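Local coordinates for sensor protein CpxA (Vibrio parahaemolyticus, PDB 3V67), which probably acts as the membrane-bound sensor histidine kinase of a two-component system, represented here by its periplasmic PAS-fold sensor domain, at residues Met81-Thr86 and Arg97-Tyr102; Arg55-Phe60 and Asn75-Ala80. One frame throughout, in Å; residues are numbered along the deposited sequence.

In the fold
Helix 75-87 of the PAS fold lies across one antiparallel sheet, and the two contacts divide its length. Contact 2 sets the N-terminal half against strand 57-61; contact 1 sets the following turns against strand 95-99, with strands 102-112 and 115-124 lying between the two in the sheet. Both are buried, and their centres are about 9 Å apart. Each combines one side-chain hydrogen bond with aromatic packing, but the donor is a tyrosine hydroxyl in contact 1 and an arginine guanidinium in contact 2. Met81 touches Phe59, and Tyr102 reaches both Arg57 and Phe59, joining the two sites. On segment 55-60, Pro56 packs on Leu133 of the second subunit, whereas no other chain touches contact 1.

Contact 1 of 2, residues Met81-Thr86 and Arg97-Tyr102; sequences MQNFVT and RLYGRY
Arg97 and Tyr99, two residues apart on strand 95-99, both project toward helix 75-87, where they meet Phe84 and Asn83. The strand runs roughly antiparallel to the helix and ends in a type II' turn from Tyr99 to Tyr102. Gly100 takes the positive phi of this turn, which links the strand to strand 102-112 in a tight beta hairpin.

The Arg97 side chain can be followed outward along Phe84. Its CB lies in the plane of the ring, 3.8 Å from Phe84 CD1 at the edge. The next methylene, Arg97 CG, anti to the carbonyl carbon (chi1 -79°), is 4.0 Å from Phe84 CE1, and Arg97 CD returns to 3.8 Å from Phe84 CD1. From the edge the extended chain climbs to one side of the ring plane, through NE to a guanidinium turned 76° from the ring, whose NH2 makes a long, weak ion pair with Glu89.

Tyr99 ends against the helix at Asn83. Its OH donates to Asn83 OD1 over 2.5 Å, a value not to be pressed at 2.3 Å resolution, arriving in the carbonyl plane on a lone pair with a C=O...O angle of 130°. The amide and phenol planes are nearly perpendicular, and Asn83 OD1 sits at the ring edge, 3.1 Å from Tyr99 CE1. On the other flank, Tyr99 CE2 packs 4.2 Å from Phe84 CB.

The chemistry is therefore split: Tyr99 supplies a directional polar link to the helix, whereas Arg97 uses its methylenes for apolar packing and lifts its guanidinium away from the ring plane on the same side as its CD.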
ATOM      1  N   MET A  81      17.095   9.136  -3.529  1.00 37.92           N
ATOM      2  CA  MET A  81      17.831   7.891  -3.311  1.00 43.55           C
ATOM      3  C   MET A  81      18.887   8.027  -2.222  1.00 41.97           C
ATOM      4  O   MET A  81      18.976   7.176  -1.337  1.00 44.16           O
ATOM      5  CB  MET A  81      18.473   7.383  -4.603  1.00 49.89           C
ATOM      6  CG  MET A  81      19.370   6.163  -4.398  1.00 56.73           C
ATOM      7  SD  MET A  81      18.586   4.811  -3.484  1.00 42.73           S
ATOM      8  CE  MET A  81      17.133   4.516  -4.472  1.00 23.02           C
ATOM      9  N   GLN A  82      19.684   9.089  -2.290  1.00 45.12           N
ATOM     10  CA  GLN A  82      20.710   9.322  -1.277  1.00 50.19           C
ATOM     11  C   GLN A  82      20.097   9.392   0.116  1.00 44.29           C
ATOM     12  O   GLN A  82      20.557   8.719   1.055  1.00 39.76           O
ATOM     13  CB  GLN A  82      21.485  10.605  -1.575  1.00 65.16           C
ATOM     14  CG  GLN A  82      22.385  11.074  -0.437  1.00 79.35           C
ATOM     15  CD  GLN A  82      23.635  10.222  -0.265  1.00 88.61           C
ATOM     16  OE1 GLN A  82      23.782   9.170  -0.887  1.00 86.84           O
ATOM     17  NE2 GLN A  82      24.548  10.686   0.580  1.00 97.02           N
ATOM     18  N   ASN A  83      19.049  10.204   0.237  1.00 44.68           N
ATOM     19  CA  ASN A  83      18.330  10.312   1.496  1.00 46.43           C
ATOM     20  C   ASN A  83      17.855   8.951   1.992  1.00 43.73           C
ATOM     21  O   ASN A  83      18.015   8.627   3.167  1.00 42.42           O
ATOM     22  CB  ASN A  83      17.145  11.268   1.368  1.00 49.50           C
ATOM     23  CG  ASN A  83      16.408  11.455   2.679  1.00 54.58           C
ATOM     24  OD1 ASN A  83      15.501  10.693   3.009  1.00 55.15           O
ATOM     25  ND2 ASN A  83      16.803  12.470   3.440  1.00 56.40           N
ATOM     26  N   PHE A  84      17.286   8.155   1.087  1.00 30.92           N
ATOM     27  CA  PHE A  84      16.801   6.822   1.436  1.00 27.01           C
ATOM     28  C   PHE A  84      17.918   5.954   1.991  1.00 32.25           C
ATOM     29  O   PHE A  84      17.758   5.314   3.033  1.00 32.54           O
ATOM     30  CB  PHE A  84      16.163   6.133   0.225  1.00 26.91           C
ATOM     31  CG  PHE A  84      15.522   4.812   0.549  1.00 32.49           C
ATOM     32  CD1 PHE A  84      14.204   4.752   0.971  1.00 30.99           C
ATOM     33  CD2 PHE A  84      16.237   3.629   0.434  1.00 28.85           C
ATOM     34  CE1 PHE A  84      13.611   3.540   1.272  1.00 26.06           C
ATOM     35  CE2 PHE A  84      15.649   2.416   0.734  1.00 26.82           C
ATOM     36  CZ  PHE A  84      14.333   2.373   1.154  1.00 24.72           C
ATOM     37  N   VAL A  85      19.047   5.936   1.289  1.00 36.57           N
ATOM     38  CA  VAL A  85      20.192   5.128   1.688  1.00 33.80           C
ATOM     39  C   VAL A  85      20.685   5.514   3.079  1.00 37.43           C
ATOM     40  O   VAL A  85      20.947   4.644   3.914  1.00 30.13           O
ATOM     41  CB  VAL A  85      21.349   5.243   0.676  1.00 34.45           C
ATOM     42  CG1 VAL A  85      22.611   4.593   1.225  1.00 36.10           C
ATOM     43  CG2 VAL A  85      20.953   4.619  -0.653  1.00 29.15           C
ATOM     44  N   THR A  86      20.799   6.813   3.337  1.00 42.90           N
ATOM     45  CA  THR A  86      21.251   7.252   4.656  1.00 47.02           C
ATOM     46  C   THR A  86      20.156   7.155   5.725  1.00 49.10           C
ATOM     47  O   THR A  86      20.428   7.323   6.914  1.00 53.12           O
ATOM     48  CB  THR A  86      21.833   8.682   4.624  1.00 51.61           C
ATOM     49  OG1 THR A  86      20.899   9.570   3.997  1.00 57.13           O
ATOM     50  CG2 THR A  86      23.146   8.705   3.854  1.00 48.91           C
ATOM     51  N   ARG A  97       9.921   4.271   1.080  1.00 27.96           N
ATOM     52  CA  ARG A  97       9.681   5.633   1.547  1.00 21.63           C
ATOM     53  C   ARG A  97       9.172   6.506   0.405  1.00 36.82           C
ATOM     54  O   ARG A  97       9.627   6.376  -0.732  1.00 39.55           O
ATOM     55  CB  ARG A  97      10.960   6.246   2.119  1.00 23.88           C
ATOM     56  CG  ARG A  97      11.297   5.805   3.536  1.00 35.21           C
ATOM     57  CD  ARG A  97      12.589   6.453   4.019  1.00 39.17           C
ATOM     58  NE  ARG A  97      12.635   6.561   5.473  1.00 45.47           N
ATOM     59  CZ  ARG A  97      13.155   5.641   6.278  1.00 47.11           C
ATOM     60  NH1 ARG A  97      13.679   4.532   5.774  1.00 56.15           N
ATOM     61  NH2 ARG A  97      13.151   5.830   7.591  1.00 42.97           N
ATOM     62  N   LEU A  98       8.240   7.402   0.709  1.00 42.46           N
ATOM     63  CA  LEU A  98       7.672   8.279  -0.309  1.00 39.50           C
ATOM     64  C   LEU A  98       8.313   9.663  -0.289  1.00 39.43           C
ATOM     65  O   LEU A  98       8.309  10.350   0.730  1.00 38.38           O
ATOM     66  CB  LEU A  98       6.156   8.394  -0.141  1.00 40.41           C
ATOM     67  CG  LEU A  98       5.412   9.129  -1.258  1.00 39.26           C
ATOM     68  CD1 LEU A  98       5.628   8.436  -2.593  1.00 36.67           C
ATOM     69  CD2 LEU A  98       3.928   9.227  -0.936  1.00 35.92           C
ATOM     70  N   TYR A  99       8.867  10.056  -1.429  1.00 46.12           N
ATOM     71  CA  TYR A  99       9.479  11.367  -1.597  1.00 53.93           C
ATOM     72  C   TYR A  99       8.657  12.187  -2.583  1.00 58.01           C
ATOM     73  O   TYR A  99       8.857  12.103  -3.796  1.00 60.07           O
ATOM     74  CB  TYR A  99      10.918  11.223  -2.094  1.00 50.82           C
ATOM     75  CG  TYR A  99      11.841  10.580  -1.084  1.00 45.87           C
ATOM     76  CD1 TYR A  99      12.576  11.357  -0.198  1.00 40.69           C
ATOM     77  CD2 TYR A  99      11.968   9.198  -1.008  1.00 43.06           C
ATOM     78  CE1 TYR A  99      13.413  10.780   0.729  1.00 40.29           C
ATOM     79  CE2 TYR A  99      12.803   8.611  -0.084  1.00 39.11           C
ATOM     80  CZ  TYR A  99      13.525   9.406   0.783  1.00 45.28           C
ATOM     81  OH  TYR A  99      14.362   8.827   1.712  1.00 45.51           O
ATOM     82  N   GLY A 100       7.727  12.976  -2.055  1.00 58.09           N
ATOM     83  CA  GLY A 100       6.771  13.682  -2.885  1.00 56.53           C
ATOM     84  C   GLY A 100       5.827  12.686  -3.530  1.00 52.92           C
ATOM     85  O   GLY A 100       4.905  12.183  -2.890  1.00 51.65           O
ATOM     86  N   ARG A 101       6.068  12.393  -4.801  1.00 58.38           N
ATOM     87  CA  ARG A 101       5.278  11.407  -5.524  1.00 64.03           C
ATOM     88  C   ARG A 101       6.168  10.259  -5.982  1.00 59.16           C
ATOM     89  O   ARG A 101       5.735   9.391  -6.738  1.00 59.57           O
ATOM     90  CB  ARG A 101       4.595  12.052  -6.733  1.00 73.09           C
ATOM     91  CG  ARG A 101       3.463  13.009  -6.385  1.00 80.87           C
ATOM     92  CD  ARG A 101       2.136  12.278  -6.243  1.00 83.47           C
ATOM     93  NE  ARG A 101       1.018  13.203  -6.067  1.00 89.37           N
ATOM     94  CZ  ARG A 101       0.366  13.792  -7.066  1.00 90.10           C
ATOM     95  NH1 ARG A 101       0.723  13.560  -8.322  1.00 91.70           N
ATOM     96  NH2 ARG A 101      -0.639  14.619  -6.810  1.00 86.10           N
ATOM     97  N   TYR A 102       7.414  10.260  -5.518  1.00 52.14           N
ATOM     98  CA  TYR A 102       8.388   9.256  -5.937  1.00 44.20           C
ATOM     99  C   TYR A 102       8.706   8.274  -4.814  1.00 40.47           C
ATOM    100  O   TYR A 102       9.405   8.609  -3.861  1.00 41.42           O
ATOM    101  CB  TYR A 102       9.671   9.935  -6.416  1.00 44.16           C
ATOM    102  CG  TYR A 102      10.602   9.038  -7.200  1.00 41.55           C
ATOM    103  CD1 TYR A 102      10.238   8.548  -8.448  1.00 37.15           C
ATOM    104  CD2 TYR A 102      11.852   8.694  -6.700  1.00 35.25           C
ATOM    105  CE1 TYR A 102      11.086   7.733  -9.170  1.00 39.03           C
ATOM    106  CE2 TYR A 102      12.709   7.879  -7.418  1.00 37.02           C
ATOM    107  CZ  TYR A 102      12.321   7.402  -8.653  1.00 41.46           C
ATOM    108  OH  TYR A 102      13.169   6.592  -9.374  1.00 44.61           O
TER

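Contact 2 of 2, residues Arg55-Phe60 and Asn75-Ala80; sequences RPRVFF and NFQLRA
A buried contact of mixed character joins strand 57-61 of the PAS-fold sheet to the first turns of helix 75-87: Arg57 hydrogen-bonds to Gln77, and Phe59 packs against Gln77 and Leu78. Strand and helix axes pass 10.8 Å apart. Arg57 and Phe59, two positions apart, both project toward the helix from the same face of the strand, which is paired through its backbone with strand 115-124.

Arg57 is fully extended, its CG anti to the backbone N (chi1 170°), and this length carries the guanidinium across to the helix. There Phe59 lays the CZ end of its ring over one face of the guanidinium, with CZ 3.2 Å above the plane and displaced from the centre of the group. The same Phe59 CZ approaches Gln77 O at 3.6 Å, while Gln77 CB lies at the ring edge, in its plane. Further along the helix, Leu78 CD1 comes within 4.3 Å of Phe59 CE1.

The guanidinium and amide planes are turned 60° against each other, yet the polar link is well directed: Arg57 NH1 reaches Gln77 OE1 over 2.8 Å with an N-H...O angle of 159°, in the plane of the carbonyl, and OE1 lies almost exactly in the guanidinium plane.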
ATOM      1  N   ARG A  55       9.189   4.165 -16.503  1.00 38.31           N
ATOM      2  CA  ARG A  55       9.676   2.883 -16.005  1.00 41.83           C
ATOM      3  C   ARG A  55      10.372   3.020 -14.655  1.00 40.48           C
ATOM      4  O   ARG A  55      11.001   4.046 -14.383  1.00 34.23           O
ATOM      5  CB  ARG A  55      10.625   2.251 -17.025  1.00 39.09           C
ATOM      6  CG  ARG A  55       9.923   1.711 -18.252  1.00 47.64           C
ATOM      7  CD  ARG A  55      10.904   1.419 -19.365  1.00 59.25           C
ATOM      8  NE  ARG A  55      11.324   2.624 -20.070  1.00 65.62           N
ATOM      9  CZ  ARG A  55      12.111   2.623 -21.140  1.00 61.12           C
ATOM     10  NH1 ARG A  55      12.570   1.481 -21.628  1.00 53.30           N
ATOM     11  NH2 ARG A  55      12.442   3.768 -21.721  1.00 66.91           N
ATOM     12  N   PRO A  56      10.243   1.989 -13.799  1.00 37.01           N
ATOM     13  CA  PRO A  56      10.953   1.957 -12.518  1.00 30.72           C
ATOM     14  C   PRO A  56      12.454   2.060 -12.749  1.00 32.94           C
ATOM     15  O   PRO A  56      12.988   1.370 -13.616  1.00 31.74           O
ATOM     16  CB  PRO A  56      10.607   0.575 -11.957  1.00 28.19           C
ATOM     17  CG  PRO A  56       9.325   0.205 -12.617  1.00 30.87           C
ATOM     18  CD  PRO A  56       9.385   0.805 -13.986  1.00 34.14           C
ATOM     19  N   ARG A  57      13.114   2.926 -11.991  1.00 26.09           N
ATOM     20  CA  ARG A  57      14.549   3.120 -12.104  1.00 21.32           C
ATOM     21  C   ARG A  57      15.305   2.320 -11.049  1.00 27.72           C
ATOM     22  O   ARG A  57      15.007   2.405  -9.865  1.00 26.92           O
ATOM     23  CB  ARG A  57      14.886   4.601 -11.967  1.00 20.00           C
ATOM     24  CG  ARG A  57      16.367   4.859 -11.837  1.00 34.71           C
ATOM     25  CD  ARG A  57      16.691   6.334 -11.871  1.00 33.95           C
ATOM     26  NE  ARG A  57      18.119   6.543 -11.672  1.00 39.91           N
ATOM     27  CZ  ARG A  57      18.692   7.736 -11.559  1.00 43.35           C
ATOM     28  NH1 ARG A  57      17.955   8.836 -11.626  1.00 39.66           N
ATOM     29  NH2 ARG A  57      20.004   7.826 -11.376  1.00 43.29           N
ATOM     30  N   VAL A  58      16.293   1.548 -11.484  1.00 32.52           N
ATOM     31  CA  VAL A  58      17.096   0.760 -10.558  1.00 28.78           C
ATOM     32  C   VAL A  58      18.305   1.543 -10.043  1.00 30.36           C
ATOM     33  O   VAL A  58      19.087   2.074 -10.829  1.00 41.44           O
ATOM     34  CB  VAL A  58      17.554  -0.562 -11.203  1.00 31.67           C
ATOM     35  CG1 VAL A  58      18.537  -1.277 -10.301  1.00 35.10           C
ATOM     36  CG2 VAL A  58      16.351  -1.450 -11.498  1.00 29.73           C
ATOM     37  N   PHE A  59      18.436   1.625  -8.721  1.00 27.47           N
ATOM     38  CA  PHE A  59      19.582   2.275  -8.088  1.00 26.80           C
ATOM     39  C   PHE A  59      20.453   1.236  -7.392  1.00 24.31           C
ATOM     40  O   PHE A  59      20.002   0.133  -7.089  1.00 23.28           O
ATOM     41  CB  PHE A  59      19.130   3.270  -7.022  1.00 38.11           C
ATOM     42  CG  PHE A  59      18.602   4.574  -7.559  1.00 44.09           C
ATOM     43  CD1 PHE A  59      19.445   5.660  -7.741  1.00 43.31           C
ATOM     44  CD2 PHE A  59      17.253   4.731  -7.831  1.00 45.85           C
ATOM     45  CE1 PHE A  59      18.954   6.868  -8.201  1.00 36.39           C
ATOM     46  CE2 PHE A  59      16.757   5.937  -8.293  1.00 46.72           C
ATOM     47  CZ  PHE A  59      17.609   7.005  -8.478  1.00 39.86           C
ATOM     48  N   PHE A  60      21.694   1.609  -7.107  1.00 22.45           N
ATOM     49  CA  PHE A  60      22.606   0.731  -6.393  1.00 18.97           C
ATOM     50  C   PHE A  60      23.346   1.486  -5.304  1.00 15.62           C
ATOM     51  O   PHE A  60      23.509   2.699  -5.383  1.00 24.60           O
ATOM     52  CB  PHE A  60      23.612   0.101  -7.359  1.00 17.26           C
ATOM     53  CG  PHE A  60      22.986  -0.818  -8.367  1.00 21.28           C
ATOM     54  CD1 PHE A  60      22.635  -2.109  -8.016  1.00 13.88           C
ATOM     55  CD2 PHE A  60      22.747  -0.391  -9.665  1.00 20.80           C
ATOM     56  CE1 PHE A  60      22.053  -2.960  -8.937  1.00 18.79           C
ATOM     57  CE2 PHE A  60      22.171  -1.236 -10.591  1.00 18.43           C
ATOM     58  CZ  PHE A  60      21.824  -2.525 -10.226  1.00 20.96           C
ATOM     59  N   ASN A  75      17.993  14.958 -11.159  1.00 75.48           N
ATOM     60  CA  ASN A  75      18.657  15.217  -9.887  1.00 76.37           C
ATOM     61  C   ASN A  75      17.781  14.846  -8.695  1.00 72.22           C
ATOM     62  O   ASN A  75      18.275  14.381  -7.666  1.00 75.39           O
ATOM     63  CB  ASN A  75      19.057  16.690  -9.794  1.00 86.00           C
ATOM     64  CG  ASN A  75      20.543  16.876  -9.558  1.00 93.02           C
ATOM     65  OD1 ASN A  75      21.008  16.863  -8.418  1.00 94.27           O
ATOM     66  ND2 ASN A  75      21.297  17.050 -10.638  1.00 95.22           N
ATOM     67  N   PHE A  76      16.477  15.058  -8.846  1.00 65.05           N
ATOM     68  CA  PHE A  76      15.512  14.786  -7.785  1.00 57.61           C
ATOM     69  C   PHE A  76      15.544  13.330  -7.323  1.00 53.82           C
ATOM     70  O   PHE A  76      15.642  13.054  -6.124  1.00 61.01           O
ATOM     71  CB  PHE A  76      14.105  15.172  -8.247  1.00 66.18           C
ATOM     72  CG  PHE A  76      13.010  14.532  -7.449  1.00 74.77           C
ATOM     73  CD1 PHE A  76      12.739  14.948  -6.157  1.00 78.13           C
ATOM     74  CD2 PHE A  76      12.245  13.517  -7.996  1.00 80.64           C
ATOM     75  CE1 PHE A  76      11.730  14.358  -5.422  1.00 81.19           C
ATOM     76  CE2 PHE A  76      11.234  12.924  -7.268  1.00 82.78           C
ATOM     77  CZ  PHE A  76      10.976  13.343  -5.979  1.00 83.28           C
ATOM     78  N   GLN A  77      15.468  12.407  -8.279  1.00 46.53           N
ATOM     79  CA  GLN A  77      15.534  10.979  -7.987  1.00 41.55           C
ATOM     80  C   GLN A  77      16.821  10.633  -7.240  1.00 35.22           C
ATOM     81  O   GLN A  77      16.838   9.758  -6.373  1.00 40.09           O
ATOM     82  CB  GLN A  77      15.444  10.170  -9.285  1.00 44.68           C
ATOM     83  CG  GLN A  77      14.197  10.456 -10.110  1.00 50.52           C
ATOM     84  CD  GLN A  77      14.208   9.764 -11.459  1.00 56.72           C
ATOM     85  OE1 GLN A  77      15.248   9.298 -11.926  1.00 56.07           O
ATOM     86  NE2 GLN A  77      13.044   9.690 -12.094  1.00 62.14           N
ATOM     87  N   LEU A  78      17.891  11.342  -7.579  1.00 33.84           N
ATOM     88  CA  LEU A  78      19.196  11.118  -6.972  1.00 39.97           C
ATOM     89  C   LEU A  78      19.218  11.577  -5.513  1.00 34.88           C
ATOM     90  O   LEU A  78      19.739  10.876  -4.635  1.00 49.79           O
ATOM     91  CB  LEU A  78      20.273  11.838  -7.785  1.00 39.84           C
ATOM     92  CG  LEU A  78      21.708  11.328  -7.680  1.00 47.60           C
ATOM     93  CD1 LEU A  78      21.743   9.906  -7.143  1.00 41.53           C
ATOM     94  CD2 LEU A  78      22.368  11.398  -9.048  1.00 53.26           C
ATOM     95  N   ARG A  79      18.647  12.753  -5.262  1.00 32.83           N
ATOM     96  CA  ARG A  79      18.506  13.265  -3.903  1.00 50.28           C
ATOM     97  C   ARG A  79      17.682  12.309  -3.047  1.00 50.56           C
ATOM     98  O   ARG A  79      18.076  11.947  -1.929  1.00 49.25           O
ATOM     99  CB  ARG A  79      17.840  14.642  -3.918  1.00 56.90           C
ATOM    100  CG  ARG A  79      18.807  15.812  -3.943  1.00 68.38           C
ATOM    101  CD  ARG A  79      18.900  16.438  -5.321  1.00 77.38           C
ATOM    102  NE  ARG A  79      17.586  16.811  -5.837  1.00 84.00           N
ATOM    103  CZ  ARG A  79      17.380  17.789  -6.713  1.00 92.11           C
ATOM    104  NH1 ARG A  79      18.404  18.501  -7.163  1.00 96.13           N
ATOM    105  NH2 ARG A  79      16.151  18.061  -7.133  1.00 92.30           N
ATOM    106  N   ALA A  80      16.536  11.902  -3.586  1.00 44.54           N
ATOM    107  CA  ALA A  80      15.646  10.982  -2.891  1.00 38.31           C
ATOM    108  C   ALA A  80      16.361   9.677  -2.559  1.00 37.63           C
ATOM    109  O   ALA A  80      16.258   9.178  -1.438  1.00 36.39           O
ATOM    110  CB  ALA A  80      14.403  10.711  -3.732  1.00 37.55           C
TER